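PDB 3SC6: dTDP-4-dehydrorhamnose reductase from Bacillus anthracis, which probably catalyses the NADPH-dependent reduction of dTDP-4-dehydrorhamnose to dTDP-L-rhamnose, the last step in the dTDP-L-rhamnose pathway. Local coordinates for residues 7-12 against 38-43; 47-52 against 94-99; 58-63 against 88-93. One frame throughout, in Å; residues are numbered along the deposited sequence.

Contact 1 (7-12 against 38-43). With NAP (NADP nicotinamide-adenine-dinucleotide phosphate), chain G.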
loop_
_atom_site.group_PDB
_atom_site.type_symbol
_atom_site.label_atom_id
_atom_site.label_comp_id
_atom_site.label_asym_id
_atom_site.label_seq_id
_atom_site.Cartn_x
_atom_site.Cartn_y
_atom_site.Cartn_z
ATOM N N ARG A 7 17.173 -1.152 -14.775
ATOM C CA ARG A 7 17.110 0.060 -13.963
ATOM C C ARG A 7 15.712 0.220 -13.400
ATOM O O ARG A 7 14.741 0.078 -14.137
ATOM C CB ARG A 7 17.322 1.186 -14.943
ATOM C CG ARG A 7 18.509 0.923 -15.811
ATOM C CD ARG A 7 18.435 1.751 -17.042
ATOM N NE ARG A 7 19.383 1.230 -18.003
ATOM C CZ ARG A 7 19.391 1.551 -19.285
ATOM N NH1 ARG A 7 20.290 0.998 -20.092
ATOM N NH2 ARG A 7 18.477 2.387 -19.770
ATOM N N VAL A 8 15.602 0.550 -12.116
ATOM C CA VAL A 8 14.293 0.722 -11.499
ATOM C C VAL A 8 14.212 2.020 -10.717
ATOM O O VAL A 8 15.094 2.328 -9.926
ATOM C CB VAL A 8 13.964 -0.435 -10.521
ATOM C CG1 VAL A 8 13.996 -1.763 -11.243
ATOM C CG2 VAL A 8 14.943 -0.462 -9.379
ATOM N N ILE A 9 13.160 2.791 -10.962
ATOM C CA ILE A 9 12.949 4.052 -10.262
ATOM C C ILE A 9 11.849 3.863 -9.230
ATOM O O ILE A 9 10.849 3.203 -9.499
ATOM C CB ILE A 9 12.548 5.203 -11.210
ATOM C CG1 ILE A 9 13.711 5.562 -12.135
ATOM C CG2 ILE A 9 12.182 6.447 -10.419
ATOM C CD1 ILE A 9 13.415 6.737 -13.062
ATOM N N ILE A 10 12.051 4.430 -8.040
ATOM C CA ILE A 10 11.074 4.338 -6.958
ATOM C C ILE A 10 10.652 5.741 -6.531
ATOM O O ILE A 10 11.474 6.523 -6.063
ATOM C CB ILE A 10 11.632 3.598 -5.734
ATOM C CG1 ILE A 10 12.060 2.181 -6.118
ATOM C CG2 ILE A 10 10.590 3.535 -4.643
ATOM C CD1 ILE A 10 12.610 1.374 -4.961
ATOM N N THR A 11 9.375 6.060 -6.709
ATOM C CA THR A 11 8.858 7.370 -6.330
ATOM C C THR A 11 8.329 7.293 -4.894
ATOM O O THR A 11 7.584 6.379 -4.551
ATOM C CB THR A 11 7.744 7.835 -7.283
ATOM O OG1 THR A 11 6.646 6.918 -7.228
ATOM C CG2 THR A 11 8.265 7.914 -8.711
ATOM N N GLY A 12 8.710 8.257 -4.062
ATOM C CA GLY A 12 8.282 8.280 -2.659
ATOM C C GLY A 12 9.119 7.280 -1.870
ATOM O O GLY A 12 8.593 6.498 -1.077
ATOM N N LYS A 38 11.477 15.948 -2.809
ATOM C CA LYS A 38 12.225 17.093 -3.351
ATOM C C LYS A 38 13.033 16.779 -4.621
ATOM O O LYS A 38 13.166 17.633 -5.501
ATOM C CB LYS A 38 13.158 17.691 -2.286
ATOM C CG LYS A 38 12.440 18.201 -1.034
ATOM C CD LYS A 38 13.398 18.864 -0.029
ATOM C CE LYS A 38 14.490 17.919 0.480
ATOM N NZ LYS A 38 13.935 16.721 1.171
ATOM N N LEU A 39 13.576 15.567 -4.713
ATOM C CA LEU A 39 14.366 15.171 -5.884
ATOM C C LEU A 39 13.497 14.756 -7.073
ATOM O O LEU A 39 13.966 14.737 -8.212
ATOM C CB LEU A 39 15.336 14.043 -5.519
ATOM C CG LEU A 39 16.367 14.386 -4.436
ATOM C CD1 LEU A 39 17.207 13.165 -4.066
ATOM C CD2 LEU A 39 17.258 15.552 -4.878
ATOM N N LEU A 40 12.236 14.416 -6.803
ATOM C CA LEU A 40 11.292 14.004 -7.849
ATOM C C LEU A 40 9.863 14.316 -7.420
ATOM O O LEU A 40 9.177 13.467 -6.842
ATOM C CB LEU A 40 11.435 12.509 -8.161
ATOM C CG LEU A 40 10.499 11.922 -9.232
ATOM C CD1 LEU A 40 10.623 12.671 -10.545
ATOM C CD2 LEU A 40 10.773 10.434 -9.438
ATOM N N ASP A 41 9.428 15.544 -7.694
ATOM C CA ASP A 41 8.084 15.978 -7.340
ATOM C C ASP A 41 7.109 15.418 -8.373
ATOM O O ASP A 41 7.109 15.822 -9.531
ATOM C CB ASP A 41 8.007 17.503 -7.281
ATOM C CG ASP A 41 6.640 18.003 -6.866
ATOM O OD1 ASP A 41 5.730 17.174 -6.663
ATOM O OD2 ASP A 41 6.475 19.231 -6.737
ATOM N N ILE A 42 6.282 14.484 -7.924
ATOM C CA ILE A 42 5.290 13.824 -8.763
ATOM C C ILE A 42 4.346 14.823 -9.448
ATOM O O ILE A 42 3.910 14.595 -10.576
ATOM C CB ILE A 42 4.442 12.861 -7.903
ATOM C CG1 ILE A 42 3.592 11.929 -8.745
ATOM C CG2 ILE A 42 3.585 13.631 -6.923
ATOM C CD1 ILE A 42 2.729 11.013 -7.883
ATOM N N THR A 43 4.051 15.932 -8.773
ATOM C CA THR A 43 3.154 16.955 -9.320
ATOM C C THR A 43 3.799 17.875 -10.361
ATOM O O THR A 43 3.122 18.728 -10.932
ATOM C CB THR A 43 2.564 17.832 -8.202
ATOM O OG1 THR A 43 3.615 18.534 -7.530
ATOM C CG2 THR A 43 1.798 16.977 -7.204
HETATM P PA NAP G . 3.734 6.972 2.976
HETATM O O1A NAP G . 2.912 8.218 3.197
HETATM O O2A NAP G . 4.808 6.606 3.978
HETATM O O5B NAP G . 4.416 7.042 1.520
HETATM C C5B NAP G . 4.067 8.040 0.566
HETATM C C4B NAP G . 5.302 8.878 0.254
HETATM O O4B NAP G . 5.042 9.732 -0.872
HETATM C C3B NAP G . 5.700 9.774 1.425
HETATM O O3B NAP G . 7.051 9.543 1.832
HETATM C C2B NAP G . 5.549 11.181 0.894
HETATM O O2B NAP G . 6.545 12.062 1.411
HETATM C C1B NAP G . 5.671 10.986 -0.612
HETATM N N9A NAP G . 5.125 12.140 -1.378
HETATM C C8A NAP G . 4.181 13.017 -0.987
HETATM N N7A NAP G . 4.002 13.929 -1.969
HETATM C C5A NAP G . 4.849 13.621 -2.969
HETATM C C6A NAP G . 5.145 14.217 -4.293
HETATM N N6A NAP G . 4.483 15.320 -4.720
HETATM N N1A NAP G . 6.085 13.625 -5.065
HETATM C C2A NAP G . 6.737 12.527 -4.635
HETATM N N3A NAP G . 6.484 11.974 -3.431
HETATM C C4A NAP G . 5.556 12.498 -2.590
HETATM O O3 NAP G . 2.727 5.720 2.806
HETATM P PN NAP G . 3.187 4.291 2.194
HETATM O O1N NAP G . 2.375 3.217 2.879
HETATM O O2N NAP G . 4.691 4.200 2.148
HETATM O O5D NAP G . 2.681 4.389 0.675
HETATM C C5D NAP G . 2.698 3.240 -0.173
HETATM C C4D NAP G . 1.463 3.215 -1.071
HETATM O O4D NAP G . 0.511 2.260 -0.576
HETATM C C3D NAP G . 0.749 4.562 -1.143
HETATM O O3D NAP G . 0.601 4.969 -2.506
HETATM C C2D NAP G . -0.607 4.335 -0.509
HETATM O O2D NAP G . -1.614 5.057 -1.219
HETATM C C1D NAP G . -0.807 2.825 -0.586
HETATM N N1N NAP G . -1.615 2.279 0.515
HETATM C C2N NAP G . -1.207 2.425 1.788
HETATM C C3N NAP G . -1.960 1.910 2.842
HETATM C C7N NAP G . -1.477 2.093 4.257
HETATM O O7N NAP G . -0.469 2.756 4.457
HETATM N N7N NAP G . -2.141 1.535 5.267
HETATM C C4N NAP G . -3.143 1.232 2.561
HETATM C C5N NAP G . -3.539 1.090 1.242
HETATM C C6N NAP G . -2.750 1.623 0.229
HETATM P P2B NAP G . 6.170 13.162 2.529
HETATM O O1X NAP G . 7.521 13.668 2.973
HETATM O O2X NAP G . 5.335 14.185 1.797
HETATM O O3X NAP G . 5.413 12.388 3.580
HETATM O O HOH W 1 9.589 10.428 -5.832
#
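Three donors converge on OD1 of Asp41: the backbone N and OG1 of Thr43 from one face of the carboxylate plane, and the amino group of the NADP adenine. Asp41 OD1 lies 2.7 Å from Thr43 OG1 and 3.0 Å from Thr43 N, the second bond closing an Asx turn. That nitrogen sits above the carboxylate plane, 54° out, whereas the hydroxyl stays nearer the plane, on the syn side. Adenine N6A reaches Asp41 OD1 at 3.0 Å. Ile42 N gives a nearly straight bond to N1A, 3.0 Å long with an N-H...N angle of 169°.

Direct contact between 7-12 and 38-43 is apolar. Leu40 CD2 meets Thr11 CG2 at 3.6 Å and stands 4.3 Å from Ile9 CG2, so one methyl of the loop rests on two alternate residues of strand 6-11. Thr11 turns its methyl to Leu40 while its OG1 accepts weak bonds from Cys63 N and Ala64 N. A water takes the N-H of Gly12 at 2.9 Å and lies close enough to Leu40 O to bridge the two segments.

Gly12 is the first glycine of the Rossmann TGxxGxxG fingerprint, which Thr11 opens where strand 6-11 ends. With one acceptor for N6A and one donor for N1A, the loop reads the edge of adenine, and the three donors around Asp41 probably keep its carboxylate ionised.

Contact 2 (47-52 against 94-99)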
loop_
_atom_site.group_PDB
_atom_site.type_symbol
_atom_site.label_atom_id
_atom_site.label_comp_id
_atom_site.label_asym_id
_atom_site.label_seq_id
_atom_site.Cartn_x
_atom_site.Cartn_y
_atom_site.Cartn_z
ATOM N N GLN A 47 9.566 17.956 -14.452
ATOM C CA GLN A 47 10.616 17.286 -13.692
ATOM C C GLN A 47 10.513 15.772 -13.849
ATOM O O GLN A 47 11.531 15.090 -13.985
ATOM C CB GLN A 47 10.531 17.641 -12.202
ATOM C CG GLN A 47 11.647 17.010 -11.358
ATOM C CD GLN A 47 11.548 17.341 -9.871
ATOM O OE1 GLN A 47 10.542 17.879 -9.402
ATOM N NE2 GLN A 47 12.586 16.990 -9.119
ATOM N N VAL A 48 9.285 15.253 -13.822
ATOM C CA VAL A 48 9.061 13.818 -13.959
ATOM C C VAL A 48 9.676 13.315 -15.261
ATOM O O VAL A 48 10.366 12.293 -15.279
ATOM C CB VAL A 48 7.560 13.460 -13.924
ATOM C CG1 VAL A 48 7.371 11.961 -14.087
ATOM C CG2 VAL A 48 6.936 13.919 -12.626
ATOM N N GLN A 49 9.420 14.033 -16.349
ATOM C CA GLN A 49 9.964 13.650 -17.648
ATOM C C GLN A 49 11.493 13.748 -17.673
ATOM O O GLN A 49 12.162 12.838 -18.152
ATOM C CB GLN A 49 9.305 14.450 -18.782
ATOM C CG GLN A 49 7.814 14.111 -18.964
ATOM C CD GLN A 49 7.127 14.913 -20.067
ATOM O OE1 GLN A 49 7.554 16.015 -20.418
ATOM N NE2 GLN A 49 6.020 14.378 -20.578
ATOM N N GLN A 50 12.047 14.826 -17.133
ATOM C CA GLN A 50 13.497 14.990 -17.112
ATOM C C GLN A 50 14.197 13.799 -16.467
ATOM O O GLN A 50 15.127 13.235 -17.028
ATOM C CB GLN A 50 13.884 16.236 -16.325
ATOM C CG GLN A 50 15.389 16.455 -16.245
ATOM C CD GLN A 50 15.765 17.660 -15.411
ATOM O OE1 GLN A 50 16.941 18.019 -15.317
ATOM N NE2 GLN A 50 14.769 18.296 -14.796
ATOM N N VAL A 51 13.746 13.432 -15.275
ATOM C CA VAL A 51 14.333 12.319 -14.546
ATOM C C VAL A 51 14.142 10.979 -15.252
ATOM O O VAL A 51 15.082 10.189 -15.353
ATOM C CB VAL A 51 13.761 12.223 -13.121
ATOM C CG1 VAL A 51 14.348 11.024 -12.395
ATOM C CG2 VAL A 51 14.046 13.503 -12.348
ATOM N N VAL A 52 12.933 10.724 -15.741
ATOM C CA VAL A 52 12.649 9.470 -16.429
ATOM C C VAL A 52 13.402 9.374 -17.761
ATOM O O VAL A 52 13.765 8.281 -18.181
ATOM C CB VAL A 52 11.137 9.255 -16.637
ATOM C CG1 VAL A 52 10.884 7.971 -17.405
ATOM C CG2 VAL A 52 10.422 9.212 -15.295
ATOM N N SER A 94 6.360 7.083 -18.126
ATOM C CA SER A 94 6.568 5.646 -18.253
ATOM C C SER A 94 6.358 5.224 -19.702
ATOM O O SER A 94 7.095 4.383 -20.224
ATOM C CB SER A 94 5.597 4.883 -17.354
ATOM O OG SER A 94 5.763 5.241 -15.993
ATOM N N GLN A 95 5.354 5.821 -20.345
ATOM C CA GLN A 95 5.037 5.517 -21.737
ATOM C C GLN A 95 6.168 5.949 -22.686
ATOM O O GLN A 95 6.612 5.153 -23.511
ATOM C CB GLN A 95 3.713 6.177 -22.142
ATOM C CG GLN A 95 3.264 5.897 -23.583
ATOM C CD GLN A 95 2.987 4.417 -23.866
ATOM O OE1 GLN A 95 2.966 3.601 -22.945
ATOM N NE2 GLN A 95 2.767 4.070 -25.135
ATOM N N LEU A 96 6.639 7.194 -22.577
ATOM C CA LEU A 96 7.727 7.660 -23.455
ATOM C C LEU A 96 8.973 6.790 -23.395
ATOM O O LEU A 96 9.711 6.725 -24.369
ATOM C CB LEU A 96 8.143 9.118 -23.184
ATOM C CG LEU A 96 7.190 10.275 -23.489
ATOM C CD1 LEU A 96 5.883 10.156 -22.742
ATOM C CD2 LEU A 96 7.869 11.590 -23.153
ATOM N N VAL A 97 9.227 6.149 -22.257
ATOM C CA VAL A 97 10.409 5.296 -22.122
ATOM C C VAL A 97 10.066 3.819 -22.293
ATOM O O VAL A 97 10.947 3.001 -22.541
ATOM C CB VAL A 97 11.102 5.473 -20.749
ATOM C CG1 VAL A 97 11.548 6.922 -20.563
ATOM C CG2 VAL A 97 10.178 5.044 -19.619
ATOM N N GLY A 98 8.790 3.478 -22.142
ATOM C CA GLY A 98 8.353 2.098 -22.283
ATOM C C GLY A 98 8.721 1.265 -21.073
ATOM O O GLY A 98 9.114 0.105 -21.198
ATOM N N ALA A 99 8.587 1.860 -19.893
ATOM C CA ALA A 99 8.904 1.176 -18.651
ATOM C C ALA A 99 7.662 0.512 -18.076
ATOM O O ALA A 99 6.549 0.987 -18.287
ATOM C CB ALA A 99 9.460 2.166 -17.642
#
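Val97, the last helical residue before helix 76-97 breaks off, makes the closer of the two contacts with helix 45-55, so this packing falls exactly at a helix end. The end is a Schellman motif: Gly98 takes positive phi (76°), Ala99 N bonds back to Ser94 O at 2.9 Å, and Gly98 N makes a weak bond to Gln95 O. Both helices belong to the Rossmann fold, helix 45-55 leading from strand 30-35 into strand 59-62, and helix 76-97 leading from there into strand 100-106, and they pack side by side on one face of the sheet.

No hydrogen bond crosses between 47-52 and 94-99. The two valine side chains cross at about a right angle. CG1 of Val52 extends anti to its own backbone N (chi1 178°), which carries it out against both methyls of Val97, 3.4 Å from CG1 and 3.7 Å from CG2. Val52 is buried, with Ala93 and Pro57 also against its side chain, while Val97 is partly open to solvent.

Farther out, the interface reaches the surface. Gln49 rises from its helix alongside Leu96, with Val92 also in contact with it, and there polar and apolar groups merely lie next to each other. The amide nitrogen NE2 of Gln49 ends 4.2 Å from the methyl CD2 of Leu96.

Contact 3 (58-63 against 88-93). With NAP (NADP nicotinamide-adenine-dinucleotide phosphate), chain G.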
loop_
_atom_site.group_PDB
_atom_site.type_symbol
_atom_site.label_atom_id
_atom_site.label_comp_id
_atom_site.label_asym_id
_atom_site.label_seq_id
_atom_site.Cartn_x
_atom_site.Cartn_y
_atom_site.Cartn_z
ATOM N N HIS A 58 13.674 0.618 -16.889
ATOM C CA HIS A 58 12.910 -0.507 -17.392
ATOM C C HIS A 58 11.667 -0.680 -16.527
ATOM O O HIS A 58 10.608 -1.066 -17.016
ATOM C CB HIS A 58 13.727 -1.807 -17.335
ATOM C CG HIS A 58 14.952 -1.805 -18.200
ATOM N ND1 HIS A 58 16.187 -1.391 -17.749
ATOM C CD2 HIS A 58 15.133 -2.191 -19.486
ATOM C CE1 HIS A 58 17.072 -1.509 -18.722
ATOM N NE2 HIS A 58 16.458 -1.992 -19.787
ATOM N N ILE A 59 11.806 -0.380 -15.240
ATOM C CA ILE A 59 10.709 -0.513 -14.294
ATOM C C ILE A 59 10.546 0.724 -13.425
ATOM O O ILE A 59 11.513 1.415 -13.129
ATOM C CB ILE A 59 10.974 -1.713 -13.354
ATOM C CG1 ILE A 59 11.415 -2.937 -14.165
ATOM C CG2 ILE A 59 9.741 -2.033 -12.522
ATOM C CD1 ILE A 59 11.753 -4.141 -13.324
ATOM N N ILE A 60 9.309 1.008 -13.035
ATOM C CA ILE A 60 9.018 2.151 -12.184
ATOM C C ILE A 60 8.003 1.749 -11.131
ATOM O O ILE A 60 6.850 1.453 -11.449
ATOM C CB ILE A 60 8.463 3.364 -12.946
ATOM C CG1 ILE A 60 9.474 3.879 -13.966
ATOM C CG2 ILE A 60 8.140 4.484 -11.971
ATOM C CD1 ILE A 60 8.990 5.112 -14.719
ATOM N N ILE A 61 8.442 1.725 -9.878
ATOM C CA ILE A 61 7.572 1.369 -8.778
ATOM C C ILE A 61 7.106 2.684 -8.182
ATOM O O ILE A 61 7.842 3.359 -7.470
ATOM C CB ILE A 61 8.286 0.521 -7.742
ATOM C CG1 ILE A 61 8.873 -0.722 -8.416
ATOM C CG2 ILE A 61 7.320 0.145 -6.636
ATOM C CD1 ILE A 61 9.637 -1.622 -7.483
ATOM N N HIS A 62 5.872 3.046 -8.496
ATOM C CA HIS A 62 5.294 4.282 -8.022
ATOM C C HIS A 62 4.683 4.152 -6.628
ATOM O O HIS A 62 3.574 3.634 -6.470
ATOM C CB HIS A 62 4.239 4.733 -9.020
ATOM C CG HIS A 62 3.663 6.074 -8.723
ATOM N ND1 HIS A 62 4.224 7.237 -9.204
ATOM C CD2 HIS A 62 2.571 6.445 -8.016
ATOM C CE1 HIS A 62 3.505 8.268 -8.801
ATOM N NE2 HIS A 62 2.496 7.816 -8.080
ATOM N N CYS A 63 5.410 4.631 -5.621
ATOM C CA CYS A 63 4.941 4.568 -4.237
ATOM C C CYS A 63 4.470 5.928 -3.723
ATOM O O CYS A 63 3.755 6.001 -2.724
ATOM C CB CYS A 63 6.046 4.033 -3.329
ATOM S SG CYS A 63 6.636 2.382 -3.784
ATOM N N ARG A 88 -0.883 10.313 -13.256
ATOM C CA ARG A 88 -1.037 10.612 -14.673
ATOM C C ARG A 88 0.318 11.054 -15.262
ATOM O O ARG A 88 0.690 10.623 -16.356
ATOM C CB ARG A 88 -2.163 11.646 -14.836
ATOM C CG ARG A 88 -2.554 12.070 -16.253
ATOM C CD ARG A 88 -1.492 12.859 -16.967
ATOM N NE ARG A 88 -1.159 14.044 -16.187
ATOM C CZ ARG A 88 -1.819 15.199 -16.241
ATOM N NH1 ARG A 88 -1.425 16.212 -15.480
ATOM N NH2 ARG A 88 -2.875 15.344 -17.036
ATOM N N ASN A 89 1.058 11.877 -14.519
ATOM C CA ASN A 89 2.375 12.365 -14.961
ATOM C C ASN A 89 3.389 11.225 -15.050
ATOM O O ASN A 89 4.161 11.136 -16.007
ATOM C CB ASN A 89 2.914 13.429 -13.995
ATOM C CG ASN A 89 2.035 14.664 -13.922
ATOM O OD1 ASN A 89 1.138 14.852 -14.738
ATOM N ND2 ASN A 89 2.313 15.529 -12.953
ATOM N N VAL A 90 3.400 10.365 -14.036
ATOM C CA VAL A 90 4.324 9.229 -14.014
ATOM C C VAL A 90 3.935 8.238 -15.103
ATOM O O VAL A 90 4.784 7.517 -15.626
ATOM C CB VAL A 90 4.345 8.537 -12.637
ATOM C CG1 VAL A 90 5.205 7.280 -12.669
ATOM C CG2 VAL A 90 4.835 9.514 -11.567
ATOM N N ALA A 91 2.647 8.216 -15.445
ATOM C CA ALA A 91 2.142 7.324 -16.481
ATOM C C ALA A 91 2.687 7.781 -17.828
ATOM O O ALA A 91 3.246 6.984 -18.586
ATOM C CB ALA A 91 0.633 7.320 -16.487
ATOM N N VAL A 92 2.524 9.070 -18.117
ATOM C CA VAL A 92 3.006 9.653 -19.368
ATOM C C VAL A 92 4.491 9.339 -19.568
ATOM O O VAL A 92 4.883 8.790 -20.596
ATOM C CB VAL A 92 2.801 11.189 -19.388
ATOM C CG1 VAL A 92 3.441 11.801 -20.618
ATOM C CG2 VAL A 92 1.319 11.534 -19.313
ATOM N N ALA A 93 5.307 9.676 -18.572
ATOM C CA ALA A 93 6.750 9.433 -18.634
ATOM C C ALA A 93 7.060 7.951 -18.851
ATOM O O ALA A 93 7.927 7.603 -19.655
ATOM C CB ALA A 93 7.421 9.932 -17.369
HETATM P PA NAP G . 3.734 6.972 2.976
HETATM O O1A NAP G . 2.912 8.218 3.197
HETATM O O2A NAP G . 4.808 6.606 3.978
HETATM O O5B NAP G . 4.416 7.042 1.520
HETATM C C5B NAP G . 4.067 8.040 0.566
HETATM C C4B NAP G . 5.302 8.878 0.254
HETATM O O4B NAP G . 5.042 9.732 -0.872
HETATM C C3B NAP G . 5.700 9.774 1.425
HETATM O O3B NAP G . 7.051 9.543 1.832
HETATM C C2B NAP G . 5.549 11.181 0.894
HETATM O O2B NAP G . 6.545 12.062 1.411
HETATM C C1B NAP G . 5.671 10.986 -0.612
HETATM N N9A NAP G . 5.125 12.140 -1.378
HETATM C C8A NAP G . 4.181 13.017 -0.987
HETATM N N7A NAP G . 4.002 13.929 -1.969
HETATM C C5A NAP G . 4.849 13.621 -2.969
HETATM C C6A NAP G . 5.145 14.217 -4.293
HETATM N N6A NAP G . 4.483 15.320 -4.720
HETATM N N1A NAP G . 6.085 13.625 -5.065
HETATM C C2A NAP G . 6.737 12.527 -4.635
HETATM N N3A NAP G . 6.484 11.974 -3.431
HETATM C C4A NAP G . 5.556 12.498 -2.590
HETATM O O3 NAP G . 2.727 5.720 2.806
HETATM P PN NAP G . 3.187 4.291 2.194
HETATM O O1N NAP G . 2.375 3.217 2.879
HETATM O O2N NAP G . 4.691 4.200 2.148
HETATM O O5D NAP G . 2.681 4.389 0.675
HETATM C C5D NAP G . 2.698 3.240 -0.173
HETATM C C4D NAP G . 1.463 3.215 -1.071
HETATM O O4D NAP G . 0.511 2.260 -0.576
HETATM C C3D NAP G . 0.749 4.562 -1.143
HETATM O O3D NAP G . 0.601 4.969 -2.506
HETATM C C2D NAP G . -0.607 4.335 -0.509
HETATM O O2D NAP G . -1.614 5.057 -1.219
HETATM C C1D NAP G . -0.807 2.825 -0.586
HETATM N N1N NAP G . -1.615 2.279 0.515
HETATM C C2N NAP G . -1.207 2.425 1.788
HETATM C C3N NAP G . -1.960 1.910 2.842
HETATM C C7N NAP G . -1.477 2.093 4.257
HETATM O O7N NAP G . -0.469 2.756 4.457
HETATM N N7N NAP G . -2.141 1.535 5.267
HETATM C C4N NAP G . -3.143 1.232 2.561
HETATM C C5N NAP G . -3.539 1.090 1.242
HETATM C C6N NAP G . -2.750 1.623 0.229
HETATM P P2B NAP G . 6.170 13.162 2.529
HETATM O O1X NAP G . 7.521 13.668 2.973
HETATM O O2X NAP G . 5.335 14.185 1.797
HETATM O O3X NAP G . 5.413 12.388 3.580
#
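His62 and Val90 meet most closely here, the isopropyl group of the valine approaching the imidazole obliquely, nearest ND1 and CE1. CG2 of Val90 is 3.3 Å from both His62 CE1 and His62 ND1, and CG1 lies 3.6 Å from His62 ND1. Two residues earlier on the strand, Ile60 CG2 approaches Val90 CG1 at 4.1 Å. One valine thus serves two alternate strand residues that face the helix. The imidazole reaches it because His62 CG stands anti to the backbone N (chi1 -174°), which carries the ring out from the strand to meet Val90.

Around this shell, Ile42, from the 38-43 loop that holds the adenine, packs on both His62 and Val90. Asn89 ties that loop to the helix: its ND2 bonds to Ile42 O, while its OD1 accepts two bonds from Arg88, from NE at 2.8 Å and from NH1 at 3.0 Å. Both donors belong to one guanidinium edge gripping a single oxygen, an arrangement that should fix the rotation of the amide. Where the strand ends, Cys63 O takes a weak bond from the ribose hydroxyl O3D of NADP, at 3.3 Å.

Strand 59-62 runs between parallel strands 6-11 and 100-106, and helix 76-97 packs on one face of the sheet there, flanked by helix 45-55 through Ala93 and by helix 129-144 through Arg88 and Val92.

All three contacts belong to the Rossmann part of the fold. Contact 1 comes first in the chain; contact 3 then falls within the span of contact 2, in the order 47-52, 58-63, 88-93, 94-99. Contacts 2 and 3 share helix 76-97, their centres about 7 Å apart. Contacts 1 and 3, centres about 9 Å apart, lie on the neighbouring parallel strands 6-11 and 59-62. About 11 Å separates the centres of contacts 1 and 2, which are joined by a probable hydrogen bond from Asp41 N to Gln47 OE1. Loop 38-43 and the end of strand 59-62 thus lie beside NADP, while contact 2 packs two helices farther out, the Val52 side chain about 12 Å away.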